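Local structure of O-methyltransferase, putative (Bacillus cereus, 3DUW) at residues 62-67 with 86-91; 118-123 with 147-152; 134-139 with 162-167; 141-146 with 185-190. The protein probably transfers methyl groups from S-adenosylmethionine to hydroxyl oxygens of its substrates, and binds the product S-adenosylhomocysteine in a Rossmann-like methyltransferase pocket. One frame throughout, in Å; residues are numbered along the deposited sequence.

Contact 1 (62-67 with 86-91); sequences ILEIGT and VVTLEA. With SAH (S-adenosyl-L-homocysteine), chain C.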
# COMPACT_ATOMS: atom_id res chain seq x y z
N ILE A 62 -15.10 -9.53 3.07
CA ILE A 62 -13.90 -9.32 3.87
C ILE A 62 -13.83 -10.15 5.14
O ILE A 62 -14.81 -10.28 5.86
CB ILE A 62 -13.78 -7.83 4.28
CG1 ILE A 62 -13.78 -6.94 3.03
CG2 ILE A 62 -12.52 -7.61 5.10
CD1 ILE A 62 -13.77 -5.46 3.35
N LEU A 63 -12.64 -10.69 5.41
CA LEU A 63 -12.40 -11.46 6.62
C LEU A 63 -11.31 -10.74 7.41
O LEU A 63 -10.24 -10.46 6.87
CB LEU A 63 -11.92 -12.88 6.28
CG LEU A 63 -11.40 -13.71 7.47
CD1 LEU A 63 -12.54 -13.97 8.45
CD2 LEU A 63 -10.83 -15.02 6.97
N GLU A 64 -11.61 -10.42 8.66
CA GLU A 64 -10.65 -9.75 9.53
C GLU A 64 -10.39 -10.63 10.74
O GLU A 64 -11.32 -11.18 11.32
CB GLU A 64 -11.17 -8.39 9.99
CG GLU A 64 -10.29 -7.72 11.03
CD GLU A 64 -10.81 -6.36 11.42
OE1 GLU A 64 -11.89 -6.30 12.05
OE2 GLU A 64 -10.15 -5.36 11.08
N ILE A 65 -9.12 -10.77 11.11
CA ILE A 65 -8.75 -11.56 12.27
C ILE A 65 -8.12 -10.58 13.27
O ILE A 65 -7.02 -10.08 13.05
CB ILE A 65 -7.73 -12.67 11.90
CG1 ILE A 65 -8.27 -13.49 10.71
CG2 ILE A 65 -7.50 -13.58 13.10
CD1 ILE A 65 -7.34 -14.60 10.24
N GLY A 66 -8.85 -10.31 14.35
CA GLY A 66 -8.39 -9.38 15.37
C GLY A 66 -9.23 -8.11 15.27
O GLY A 66 -8.88 -7.19 14.52
N THR A 67 -10.30 -8.02 16.06
CA THR A 67 -11.22 -6.88 16.02
C THR A 67 -10.94 -5.73 17.01
O THR A 67 -11.17 -4.56 16.66
CB THR A 67 -12.68 -7.34 16.29
OG1 THR A 67 -12.93 -8.59 15.62
CG2 THR A 67 -13.65 -6.27 15.81
N VAL A 86 -18.40 -7.89 6.01
CA VAL A 86 -17.17 -8.09 6.76
C VAL A 86 -17.46 -9.07 7.89
O VAL A 86 -18.48 -8.96 8.57
CB VAL A 86 -16.67 -6.78 7.43
CG1 VAL A 86 -15.39 -7.07 8.22
CG2 VAL A 86 -16.43 -5.71 6.39
N VAL A 87 -16.58 -10.04 8.05
CA VAL A 87 -16.68 -11.01 9.13
C VAL A 87 -15.38 -10.81 9.89
O VAL A 87 -14.30 -10.97 9.33
CB VAL A 87 -16.75 -12.46 8.60
CG1 VAL A 87 -16.74 -13.43 9.77
CG2 VAL A 87 -18.00 -12.66 7.76
N THR A 88 -15.49 -10.43 11.16
CA THR A 88 -14.30 -10.19 11.97
C THR A 88 -14.29 -11.08 13.20
O THR A 88 -15.32 -11.32 13.84
CB THR A 88 -14.20 -8.68 12.34
OG1 THR A 88 -12.97 -8.45 13.03
CG2 THR A 88 -15.38 -8.25 13.20
N LEU A 89 -13.10 -11.59 13.53
CA LEU A 89 -12.92 -12.51 14.65
C LEU A 89 -12.22 -11.89 15.86
O LEU A 89 -11.15 -11.29 15.73
CB LEU A 89 -12.12 -13.73 14.15
CG LEU A 89 -12.60 -14.28 12.80
CD1 LEU A 89 -11.77 -15.49 12.43
CD2 LEU A 89 -14.07 -14.63 12.87
N GLU A 90 -12.82 -12.07 17.03
CA GLU A 90 -12.28 -11.52 18.27
C GLU A 90 -12.39 -12.51 19.43
O GLU A 90 -13.47 -13.02 19.73
CB GLU A 90 -13.02 -10.22 18.60
CG GLU A 90 -12.62 -9.58 19.92
CD GLU A 90 -11.13 -9.36 20.03
OE1 GLU A 90 -10.53 -8.82 19.07
OE2 GLU A 90 -10.55 -9.74 21.07
N ALA A 91 -11.27 -12.76 20.10
CA ALA A 91 -11.24 -13.70 21.22
C ALA A 91 -11.83 -13.18 22.52
O ALA A 91 -12.44 -13.93 23.27
CB ALA A 91 -9.81 -14.16 21.46
N SAH C . -7.14 -4.64 13.86
CA SAH C . -7.78 -3.94 15.03
CB SAH C . -7.02 -4.20 16.29
CG SAH C . -6.89 -5.63 16.75
SD SAH C . -5.66 -5.71 18.12
C SAH C . -7.74 -2.40 14.75
O SAH C . -7.16 -2.00 13.74
OXT SAH C . -8.32 -1.64 15.61
C5' SAH C . -5.45 -7.44 18.21
C4' SAH C . -6.80 -8.18 18.68
O4' SAH C . -6.39 -9.55 18.66
C3' SAH C . -7.24 -7.95 20.12
O3' SAH C . -8.56 -7.41 20.20
C2' SAH C . -7.09 -9.39 20.76
O2' SAH C . -8.00 -9.62 21.82
C1' SAH C . -7.28 -10.29 19.55
N9 SAH C . -6.84 -11.55 19.66
C8 SAH C . -5.73 -12.12 20.26
N7 SAH C . -5.64 -13.41 20.15
C5 SAH C . -6.78 -13.77 19.39
C6 SAH C . -7.24 -15.06 18.93
N6 SAH C . -6.60 -16.21 19.17
N1 SAH C . -8.41 -15.04 18.21
C2 SAH C . -9.09 -13.89 17.94
N3 SAH C . -8.69 -12.64 18.36
C4 SAH C . -7.53 -12.66 19.08
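E64 and T88 sit side by side on neighbouring strands because both first torsions set the gamma atom opposite the backbone N: CG of E64 at chi1 173° and OG1 of T88 at chi1 -175°. The extended E64 chain then brings OE1 alongside the T88 hydroxyl, and T88 OG1 donates at 2.6 Å to E64 OE1, which accepts on its anti lone pair, away from OE2. T73 shares OE1 and S72 holds OE2, so glutamate suits a place where several hydroxyls need an acceptor. T67 OG1 also lies 2.6 Å from T88 OG1.

The backbones run parallel, with E64 N bonded to V87 O at 2.8 Å, in the beta-alpha-beta unit of strand 61-65, helix 71-77 and strand 85-90 that opens the class I methyltransferase fold. On the opposite sheet face L63 CD1 meets L89 CD1, an apolar pair fit for the cover of helix 119-128.

Beyond the strand, G66 adopts a positive phi of 108°, where a CB would press on the carbonyl O of I65, which suits glycine; its O accepts a bond from the amino N of SAH at 3.2 Å. E90, bent at its second torsion, grips the ribose with both carboxylate oxygens: OE1 receives O3' at 2.7 Å and OE2 receives O2' at 2.7 Å. Backbone N-H groups of L68 and S92 steady the same carboxylate.

Contact 2 (118-123 with 147-152); sequences LALDSL and PAYFEW. With SAH (S-adenosyl-L-homocysteine), chain C.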
# COMPACT_ATOMS: atom_id res chain seq x y z
N LEU A 118 -11.83 -17.90 19.86
CA LEU A 118 -10.48 -18.00 19.34
C LEU A 118 -10.59 -18.11 17.83
O LEU A 118 -11.39 -18.90 17.31
CB LEU A 118 -9.78 -19.24 19.92
CG LEU A 118 -9.58 -19.22 21.44
CD1 LEU A 118 -8.97 -20.54 21.89
CD2 LEU A 118 -8.68 -18.05 21.82
N ALA A 119 -9.82 -17.30 17.12
CA ALA A 119 -9.86 -17.28 15.66
C ALA A 119 -9.77 -18.66 15.01
O ALA A 119 -10.53 -18.96 14.09
CB ALA A 119 -8.76 -16.37 15.11
N LEU A 120 -8.87 -19.51 15.49
CA LEU A 120 -8.74 -20.83 14.90
C LEU A 120 -10.04 -21.64 14.99
O LEU A 120 -10.36 -22.40 14.08
CB LEU A 120 -7.58 -21.60 15.55
CG LEU A 120 -6.19 -21.04 15.24
CD1 LEU A 120 -5.14 -21.90 15.92
CD2 LEU A 120 -5.95 -21.00 13.73
N ASP A 121 -10.78 -21.47 16.08
CA ASP A 121 -12.05 -22.18 16.22
C ASP A 121 -13.10 -21.61 15.28
O ASP A 121 -13.83 -22.34 14.62
CB ASP A 121 -12.58 -22.10 17.66
CG ASP A 121 -11.76 -22.91 18.63
OD1 ASP A 121 -11.39 -24.05 18.29
OD2 ASP A 121 -11.48 -22.41 19.74
N SER A 122 -13.16 -20.28 15.21
CA SER A 122 -14.13 -19.61 14.35
C SER A 122 -13.86 -19.87 12.87
O SER A 122 -14.79 -19.98 12.08
CB SER A 122 -14.13 -18.11 14.63
OG SER A 122 -14.60 -17.84 15.94
N LEU A 123 -12.59 -19.95 12.49
CA LEU A 123 -12.24 -20.19 11.10
C LEU A 123 -12.75 -21.55 10.63
O LEU A 123 -13.20 -21.70 9.49
CB LEU A 123 -10.72 -20.07 10.91
CG LEU A 123 -10.22 -18.62 11.03
CD1 LEU A 123 -8.72 -18.59 11.27
CD2 LEU A 123 -10.58 -17.86 9.77
N PRO A 147 1.19 -17.99 11.17
CA PRO A 147 1.36 -19.12 10.25
C PRO A 147 0.03 -19.84 10.00
O PRO A 147 -0.34 -20.10 8.86
CB PRO A 147 2.36 -20.01 10.98
CG PRO A 147 3.20 -19.03 11.72
CD PRO A 147 2.17 -18.06 12.26
N ALA A 148 -0.68 -20.14 11.08
CA ALA A 148 -1.96 -20.82 10.98
C ALA A 148 -3.01 -19.94 10.31
O ALA A 148 -3.81 -20.42 9.50
CB ALA A 148 -2.44 -21.24 12.38
N TYR A 149 -3.02 -18.65 10.63
CA TYR A 149 -4.00 -17.75 10.02
C TYR A 149 -3.75 -17.62 8.52
O TYR A 149 -4.69 -17.49 7.74
CB TYR A 149 -3.97 -16.37 10.69
CG TYR A 149 -4.34 -16.40 12.16
CD1 TYR A 149 -5.27 -17.32 12.66
CD2 TYR A 149 -3.77 -15.50 13.06
CE1 TYR A 149 -5.61 -17.35 14.00
CE2 TYR A 149 -4.10 -15.52 14.41
CZ TYR A 149 -5.02 -16.45 14.87
OH TYR A 149 -5.34 -16.49 16.21
N PHE A 150 -2.48 -17.65 8.12
CA PHE A 150 -2.14 -17.55 6.71
C PHE A 150 -2.67 -18.78 5.97
O PHE A 150 -3.25 -18.67 4.90
CB PHE A 150 -0.62 -17.45 6.51
CG PHE A 150 -0.19 -17.53 5.08
CD1 PHE A 150 -0.69 -16.64 4.13
CD2 PHE A 150 0.71 -18.51 4.67
CE1 PHE A 150 -0.31 -16.74 2.79
CE2 PHE A 150 1.10 -18.61 3.33
CZ PHE A 150 0.58 -17.72 2.39
N GLU A 151 -2.49 -19.96 6.57
CA GLU A 151 -2.97 -21.18 5.95
C GLU A 151 -4.49 -21.15 5.82
O GLU A 151 -5.05 -21.57 4.80
CB GLU A 151 -2.52 -22.40 6.75
CG GLU A 151 -1.03 -22.67 6.64
CD GLU A 151 -0.58 -22.94 5.22
OE1 GLU A 151 -1.20 -23.79 4.55
OE2 GLU A 151 0.39 -22.30 4.76
N TRP A 152 -5.17 -20.63 6.84
CA TRP A 152 -6.63 -20.53 6.80
C TRP A 152 -7.04 -19.50 5.75
O TRP A 152 -8.03 -19.69 5.04
CB TRP A 152 -7.19 -20.13 8.16
CG TRP A 152 -7.54 -21.31 9.01
CD1 TRP A 152 -6.94 -21.68 10.18
CD2 TRP A 152 -8.57 -22.27 8.76
NE1 TRP A 152 -7.53 -22.82 10.67
CE2 TRP A 152 -8.54 -23.20 9.82
CE3 TRP A 152 -9.52 -22.43 7.74
CZ2 TRP A 152 -9.42 -24.29 9.89
CZ3 TRP A 152 -10.40 -23.52 7.82
CH2 TRP A 152 -10.34 -24.43 8.88
N SAH C . -7.14 -4.64 13.86
CA SAH C . -7.78 -3.94 15.03
CB SAH C . -7.02 -4.20 16.29
CG SAH C . -6.89 -5.63 16.75
SD SAH C . -5.66 -5.71 18.12
C SAH C . -7.74 -2.40 14.75
O SAH C . -7.16 -2.00 13.74
OXT SAH C . -8.32 -1.64 15.61
C5' SAH C . -5.45 -7.44 18.21
C4' SAH C . -6.80 -8.18 18.68
O4' SAH C . -6.39 -9.55 18.66
C3' SAH C . -7.24 -7.95 20.12
O3' SAH C . -8.56 -7.41 20.20
C2' SAH C . -7.09 -9.39 20.76
O2' SAH C . -8.00 -9.62 21.82
C1' SAH C . -7.28 -10.29 19.55
N9 SAH C . -6.84 -11.55 19.66
C8 SAH C . -5.73 -12.12 20.26
N7 SAH C . -5.64 -13.41 20.15
C5 SAH C . -6.78 -13.77 19.39
C6 SAH C . -7.24 -15.06 18.93
N6 SAH C . -6.60 -16.21 19.17
N1 SAH C . -8.41 -15.04 18.21
C2 SAH C . -9.09 -13.89 17.94
N3 SAH C . -8.69 -12.64 18.36
C4 SAH C . -7.53 -12.66 19.08
O HOH W 1 -6.88 -18.57 17.48
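A119 and L120 press against the ring of Y149 at the N-terminal ends of this helix pair, beside the adenine: A119 CB lies 3.5 Å from Y149 CE1, and CD2 of L120 comes within 3.7 Å of the same atom. That methyl also touches A148 CB and the W152 indole, reaching W152 CD1 at 3.7 Å. One turn on, L123 places CB over the face of the indole five-membered ring, 3.8 Å from its centroid and 13° off the normal, a CH-pi contact, while its CD1 branch fills the angle between W152 and Y149. A119 and A148 are small enough to take the Y149 ring and the L120 methyl directly against their CB atoms.

The segments 119-123 and 147-152 run nearly parallel, crossing at 15°. Inward, L123 and A119 rest on L63, I65 and L89 of the sheet.

The phenol end is fixed by D142 and by a water in the ring plane that donates to Y149 OH. This water accepts from L120 N at 3.0 Å and from SAH N6 at 2.9 Å. Beside it A119 N donates to SAH N1 at 2.9 Å: the helix start meets the adenine edge directly, the tyrosine through the water, in the cofactor pocket of a Rossmann-like methyltransferase.

Contact 3 (134-139 with 162-167); sequences FDFIFI and VIIGDN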
# COMPACT_ATOMS: atom_id res chain seq x y z
N PHE A 134 -13.43 -15.38 0.66
CA PHE A 134 -13.16 -13.99 1.03
C PHE A 134 -12.21 -13.37 0.02
O PHE A 134 -11.19 -13.97 -0.34
CB PHE A 134 -12.56 -13.95 2.43
CG PHE A 134 -13.52 -14.39 3.50
CD1 PHE A 134 -14.55 -13.56 3.91
CD2 PHE A 134 -13.41 -15.65 4.08
CE1 PHE A 134 -15.47 -13.97 4.87
CE2 PHE A 134 -14.32 -16.08 5.05
CZ PHE A 134 -15.35 -15.24 5.44
N ASP A 135 -12.55 -12.17 -0.44
CA ASP A 135 -11.75 -11.45 -1.43
C ASP A 135 -10.65 -10.59 -0.81
O ASP A 135 -9.71 -10.20 -1.50
CB ASP A 135 -12.62 -10.54 -2.30
CG ASP A 135 -13.97 -11.14 -2.62
OD1 ASP A 135 -14.01 -12.28 -3.14
OD2 ASP A 135 -14.99 -10.47 -2.37
N PHE A 136 -10.79 -10.29 0.47
CA PHE A 136 -9.82 -9.44 1.17
C PHE A 136 -9.72 -9.95 2.60
O PHE A 136 -10.73 -10.09 3.29
CB PHE A 136 -10.33 -7.99 1.13
CG PHE A 136 -9.32 -6.97 1.56
CD1 PHE A 136 -9.00 -6.80 2.91
CD2 PHE A 136 -8.71 -6.15 0.63
CE1 PHE A 136 -8.08 -5.83 3.31
CE2 PHE A 136 -7.79 -5.17 1.02
CZ PHE A 136 -7.48 -5.02 2.37
N ILE A 137 -8.50 -10.22 3.05
CA ILE A 137 -8.28 -10.75 4.39
C ILE A 137 -7.24 -9.93 5.15
O ILE A 137 -6.11 -9.73 4.67
CB ILE A 137 -7.82 -12.23 4.31
CG1 ILE A 137 -8.84 -13.03 3.49
CG2 ILE A 137 -7.65 -12.81 5.70
CD1 ILE A 137 -8.43 -14.46 3.22
N PHE A 138 -7.62 -9.44 6.33
CA PHE A 138 -6.74 -8.63 7.16
C PHE A 138 -6.37 -9.43 8.40
O PHE A 138 -7.24 -9.75 9.22
CB PHE A 138 -7.45 -7.32 7.55
CG PHE A 138 -6.61 -6.38 8.37
CD1 PHE A 138 -5.29 -6.12 8.03
CD2 PHE A 138 -7.16 -5.72 9.47
CE1 PHE A 138 -4.52 -5.22 8.77
CE2 PHE A 138 -6.40 -4.82 10.21
CZ PHE A 138 -5.07 -4.57 9.86
N ILE A 139 -5.10 -9.77 8.52
CA ILE A 139 -4.60 -10.54 9.66
C ILE A 139 -3.98 -9.57 10.65
O ILE A 139 -2.91 -9.01 10.40
CB ILE A 139 -3.56 -11.58 9.19
CG1 ILE A 139 -4.17 -12.46 8.10
CG2 ILE A 139 -3.12 -12.43 10.37
CD1 ILE A 139 -3.22 -13.48 7.51
N VAL A 162 -6.76 -10.61 -1.74
CA VAL A 162 -5.70 -9.78 -1.18
C VAL A 162 -5.58 -10.10 0.31
O VAL A 162 -6.59 -10.21 1.01
CB VAL A 162 -6.02 -8.28 -1.34
CG1 VAL A 162 -4.99 -7.44 -0.58
CG2 VAL A 162 -6.04 -7.90 -2.81
N ILE A 163 -4.35 -10.28 0.78
CA ILE A 163 -4.10 -10.56 2.19
C ILE A 163 -3.16 -9.49 2.73
O ILE A 163 -2.09 -9.26 2.16
CB ILE A 163 -3.44 -11.94 2.39
CG1 ILE A 163 -4.35 -13.05 1.87
CG2 ILE A 163 -3.13 -12.15 3.87
CD1 ILE A 163 -3.70 -14.42 1.84
N ILE A 164 -3.57 -8.83 3.80
CA ILE A 164 -2.74 -7.82 4.44
C ILE A 164 -2.41 -8.33 5.83
O ILE A 164 -3.31 -8.71 6.58
CB ILE A 164 -3.46 -6.47 4.61
CG1 ILE A 164 -3.75 -5.84 3.24
CG2 ILE A 164 -2.62 -5.53 5.47
CD1 ILE A 164 -2.50 -5.41 2.49
N GLY A 165 -1.12 -8.38 6.15
CA GLY A 165 -0.68 -8.81 7.47
C GLY A 165 -0.04 -7.61 8.14
O GLY A 165 0.97 -7.11 7.66
N ASP A 166 -0.63 -7.13 9.23
CA ASP A 166 -0.11 -5.97 9.94
C ASP A 166 0.94 -6.34 10.98
O ASP A 166 1.02 -7.50 11.41
CB ASP A 166 -1.28 -5.24 10.62
CG ASP A 166 -0.92 -3.83 11.08
OD1 ASP A 166 -0.03 -3.20 10.47
OD2 ASP A 166 -1.56 -3.35 12.05
N ASN A 167 1.74 -5.35 11.36
CA ASN A 167 2.75 -5.49 12.40
C ASN A 167 3.75 -6.61 12.14
O ASN A 167 4.00 -7.45 13.02
CB ASN A 167 2.04 -5.71 13.74
CG ASN A 167 0.91 -4.73 13.96
OD1 ASN A 167 -0.26 -5.12 14.06
ND2 ASN A 167 1.24 -3.44 14.02
O HOH W 2 -0.19 -9.83 10.71
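F138 and I164 are neighbours on one face of parallel strands 136-139 and 162-166, which helix 146-155 links into a beta-alpha-beta unit of the Rossmann-like sheet. From CB, the F138 side chain sets off with CG opposite the backbone N (chi1 -178°), and this leads the ring along the sheet face toward the second strand. CD1 then rests on I164 CG2 at 3.7 Å. CE1 still touches that methyl and reaches the CB of D166 at 3.7 Å, and CZ lies slightly farther from the same methylene. The F138 and D166 side chains point the same way, ring and carboxylate planes 31° apart, and the ring rim touches the D166 methylene; the ring also touches the bound SAH.

Farther back on this face F136 CZ meets I164 CG1 at 3.9 Å, with V162 beside it, and helix 44-57 covers them. On the reverse face I139 CD1 touches I163 CG2 at 3.9 Å. Branched aliphatic residues suit these central strands, where both faces are buried by helices.

Between the backbones, I137 N bonds to V162 O and I139 N to I164 O. The last bond is longer: D166 N reaches I139 O at 3.2 Å, and a water donates both to I139 O at 2.9 Å and to D166 O at 2.7 Å.

Contact 4 (141-146 with 185-190); sequences ADKQNN and QGIRRF. With SAH (S-adenosyl-L-homocysteine), chain C.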
# COMPACT_ATOMS: atom_id res chain seq x y z
N ALA A 141 -4.29 -10.07 14.57
CA ALA A 141 -4.62 -10.57 15.90
C ALA A 141 -3.33 -10.91 16.66
O ALA A 141 -2.45 -10.07 16.79
CB ALA A 141 -5.52 -11.79 15.78
N ASP A 142 -3.25 -12.13 17.17
CA ASP A 142 -2.05 -12.57 17.89
C ASP A 142 -1.09 -13.05 16.81
O ASP A 142 -1.31 -14.08 16.17
CB ASP A 142 -2.39 -13.67 18.90
CG ASP A 142 -3.18 -14.82 18.29
OD1 ASP A 142 -4.10 -14.57 17.48
OD2 ASP A 142 -2.89 -15.98 18.66
N LYS A 143 -0.03 -12.29 16.60
CA LYS A 143 0.93 -12.60 15.56
C LYS A 143 1.65 -13.93 15.71
O LYS A 143 2.17 -14.46 14.72
CB LYS A 143 1.93 -11.44 15.42
CG LYS A 143 1.25 -10.06 15.30
CD LYS A 143 0.11 -10.06 14.28
CE LYS A 143 -0.47 -8.66 14.03
NZ LYS A 143 -1.22 -8.04 15.16
N GLN A 144 1.68 -14.50 16.91
CA GLN A 144 2.33 -15.79 17.06
C GLN A 144 1.58 -16.84 16.24
O GLN A 144 2.16 -17.87 15.87
CB GLN A 144 2.40 -16.24 18.53
CG GLN A 144 1.20 -15.94 19.39
CD GLN A 144 1.28 -14.57 20.04
OE1 GLN A 144 1.03 -13.56 19.40
NE2 GLN A 144 1.64 -14.54 21.32
N ASN A 145 0.32 -16.58 15.92
CA ASN A 145 -0.48 -17.51 15.14
C ASN A 145 -0.60 -17.17 13.66
O ASN A 145 -1.40 -17.78 12.94
CB ASN A 145 -1.88 -17.64 15.74
CG ASN A 145 -2.00 -18.81 16.70
OD1 ASN A 145 -2.70 -18.73 17.72
ND2 ASN A 145 -1.34 -19.91 16.37
N ASN A 146 0.19 -16.21 13.18
CA ASN A 146 0.13 -15.85 11.78
C ASN A 146 0.32 -17.02 10.82
O ASN A 146 -0.30 -17.06 9.76
CB ASN A 146 1.14 -14.74 11.47
CG ASN A 146 0.52 -13.36 11.60
OD1 ASN A 146 -0.32 -13.12 12.46
ND2 ASN A 146 0.94 -12.44 10.74
N GLN A 185 8.81 -14.48 16.31
CA GLN A 185 8.98 -15.78 15.69
C GLN A 185 7.78 -16.10 14.80
O GLN A 185 7.94 -16.62 13.70
CB GLN A 185 9.17 -16.87 16.77
CG GLN A 185 10.44 -16.68 17.60
CD GLN A 185 11.71 -16.79 16.78
OE1 GLN A 185 12.78 -16.36 17.21
NE2 GLN A 185 11.61 -17.39 15.59
N GLY A 186 6.58 -15.77 15.27
CA GLY A 186 5.39 -16.01 14.48
C GLY A 186 5.43 -15.28 13.15
O GLY A 186 5.04 -15.83 12.12
N ILE A 187 5.88 -14.02 13.16
CA ILE A 187 5.95 -13.25 11.93
C ILE A 187 7.01 -13.84 10.99
O ILE A 187 6.79 -13.90 9.78
CB ILE A 187 6.25 -11.76 12.21
CG1 ILE A 187 5.03 -11.11 12.86
CG2 ILE A 187 6.65 -11.05 10.94
CD1 ILE A 187 3.76 -11.19 12.03
N ARG A 188 8.13 -14.29 11.53
CA ARG A 188 9.16 -14.89 10.69
C ARG A 188 8.63 -16.17 10.03
O ARG A 188 8.89 -16.42 8.86
CB ARG A 188 10.43 -15.16 11.50
CG ARG A 188 11.21 -13.89 11.85
CD ARG A 188 12.41 -14.18 12.74
NE ARG A 188 13.36 -15.10 12.13
CZ ARG A 188 14.27 -14.77 11.22
NH1 ARG A 188 14.37 -13.51 10.81
NH2 ARG A 188 15.07 -15.70 10.72
N ARG A 189 7.87 -16.97 10.79
CA ARG A 189 7.28 -18.20 10.27
C ARG A 189 6.33 -17.84 9.12
O ARG A 189 6.21 -18.57 8.13
CB ARG A 189 6.48 -18.92 11.36
CG ARG A 189 7.28 -19.42 12.56
CD ARG A 189 8.26 -20.51 12.18
NE ARG A 189 9.51 -19.94 11.67
CZ ARG A 189 10.38 -19.28 12.42
NH1 ARG A 189 10.15 -19.11 13.72
NH2 ARG A 189 11.49 -18.79 11.89
N PHE A 190 5.64 -16.71 9.28
CA PHE A 190 4.69 -16.19 8.30
C PHE A 190 5.40 -15.85 6.98
O PHE A 190 4.96 -16.28 5.91
CB PHE A 190 4.02 -14.96 8.93
CG PHE A 190 2.97 -14.29 8.07
CD1 PHE A 190 1.96 -15.02 7.46
CD2 PHE A 190 2.96 -12.90 7.96
CE1 PHE A 190 0.93 -14.36 6.76
CE2 PHE A 190 1.95 -12.25 7.27
CZ PHE A 190 0.93 -12.97 6.66
N SAH C . -7.14 -4.64 13.86
CA SAH C . -7.78 -3.94 15.03
CB SAH C . -7.02 -4.20 16.29
CG SAH C . -6.89 -5.63 16.75
SD SAH C . -5.66 -5.71 18.12
C SAH C . -7.74 -2.40 14.75
O SAH C . -7.16 -2.00 13.74
OXT SAH C . -8.32 -1.64 15.61
C5' SAH C . -5.45 -7.44 18.21
C4' SAH C . -6.80 -8.18 18.68
O4' SAH C . -6.39 -9.55 18.66
C3' SAH C . -7.24 -7.95 20.12
O3' SAH C . -8.56 -7.41 20.20
C2' SAH C . -7.09 -9.39 20.76
O2' SAH C . -8.00 -9.62 21.82
C1' SAH C . -7.28 -10.29 19.55
N9 SAH C . -6.84 -11.55 19.66
C8 SAH C . -5.73 -12.12 20.26
N7 SAH C . -5.64 -13.41 20.15
C5 SAH C . -6.78 -13.77 19.39
C6 SAH C . -7.24 -15.06 18.93
N6 SAH C . -6.60 -16.21 19.17
N1 SAH C . -8.41 -15.04 18.21
C2 SAH C . -9.09 -13.89 17.94
N3 SAH C . -8.69 -12.64 18.36
C4 SAH C . -7.53 -12.66 19.08
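The loop leaving strand 136-139 borders the SAH pocket, and as it turns into helix 146-155 its outer side packs on helix 182-196. The backbones come closest at G186, whose CA lies 3.6 Å from K143 O in a CA-H...O contact; a side chain directed at the loop would collide with that carbonyl and with the Q144 backbone, which makes glycine the fitting residue.

Next to it, N146 ND2 stands 3.4 Å above one face of the F190 ring, displaced toward the rim, with amide and ring planes 81° apart. F190 is brought beneath it by a first torsion of -179°, and phenylalanine suits the place by offering the amide a flat face. The I187 side chain lies beside N146, its CD1 3.3 Å from ND2 and 3.9 Å from K143 CB.

Only the base of the K143 side chain joins this packing. The lysine is long enough to bend back to its own loop, where NZ donates to A141 O at 2.9 Å while forming a salt bridge with D140. Pocketward, D142 OD1 lies 3.3 Å from SAH N7. One side of the loop thus lines the adenosine end of the cofactor pocket, a role such strand-to-helix loops commonly play in class I methyltransferases.

Contacts 1 and 3 belong to one sheet, because strands 61-65 and 136-139 are neighbours: L63 O and F138 N, like I65 N and F138 O, lie 2.9 Å apart, probably hydrogen-bonded. Contact 2 covers one face of it, with A119 CB 3.7 Å from I65 CG2. Contact 4 meets contact 2 at the pocket, where D142 OD1 and Y149 OH approach to 2.6 Å, and meets contact 3 through a weak bond from K143 NZ to N167 OD1. SAH unites them: contact 1 takes its ribose and amino group, contact 2 the adenine N1 directly and N6 through a water, contact 4 flanks N7, and F138 of contact 3 touches it as well.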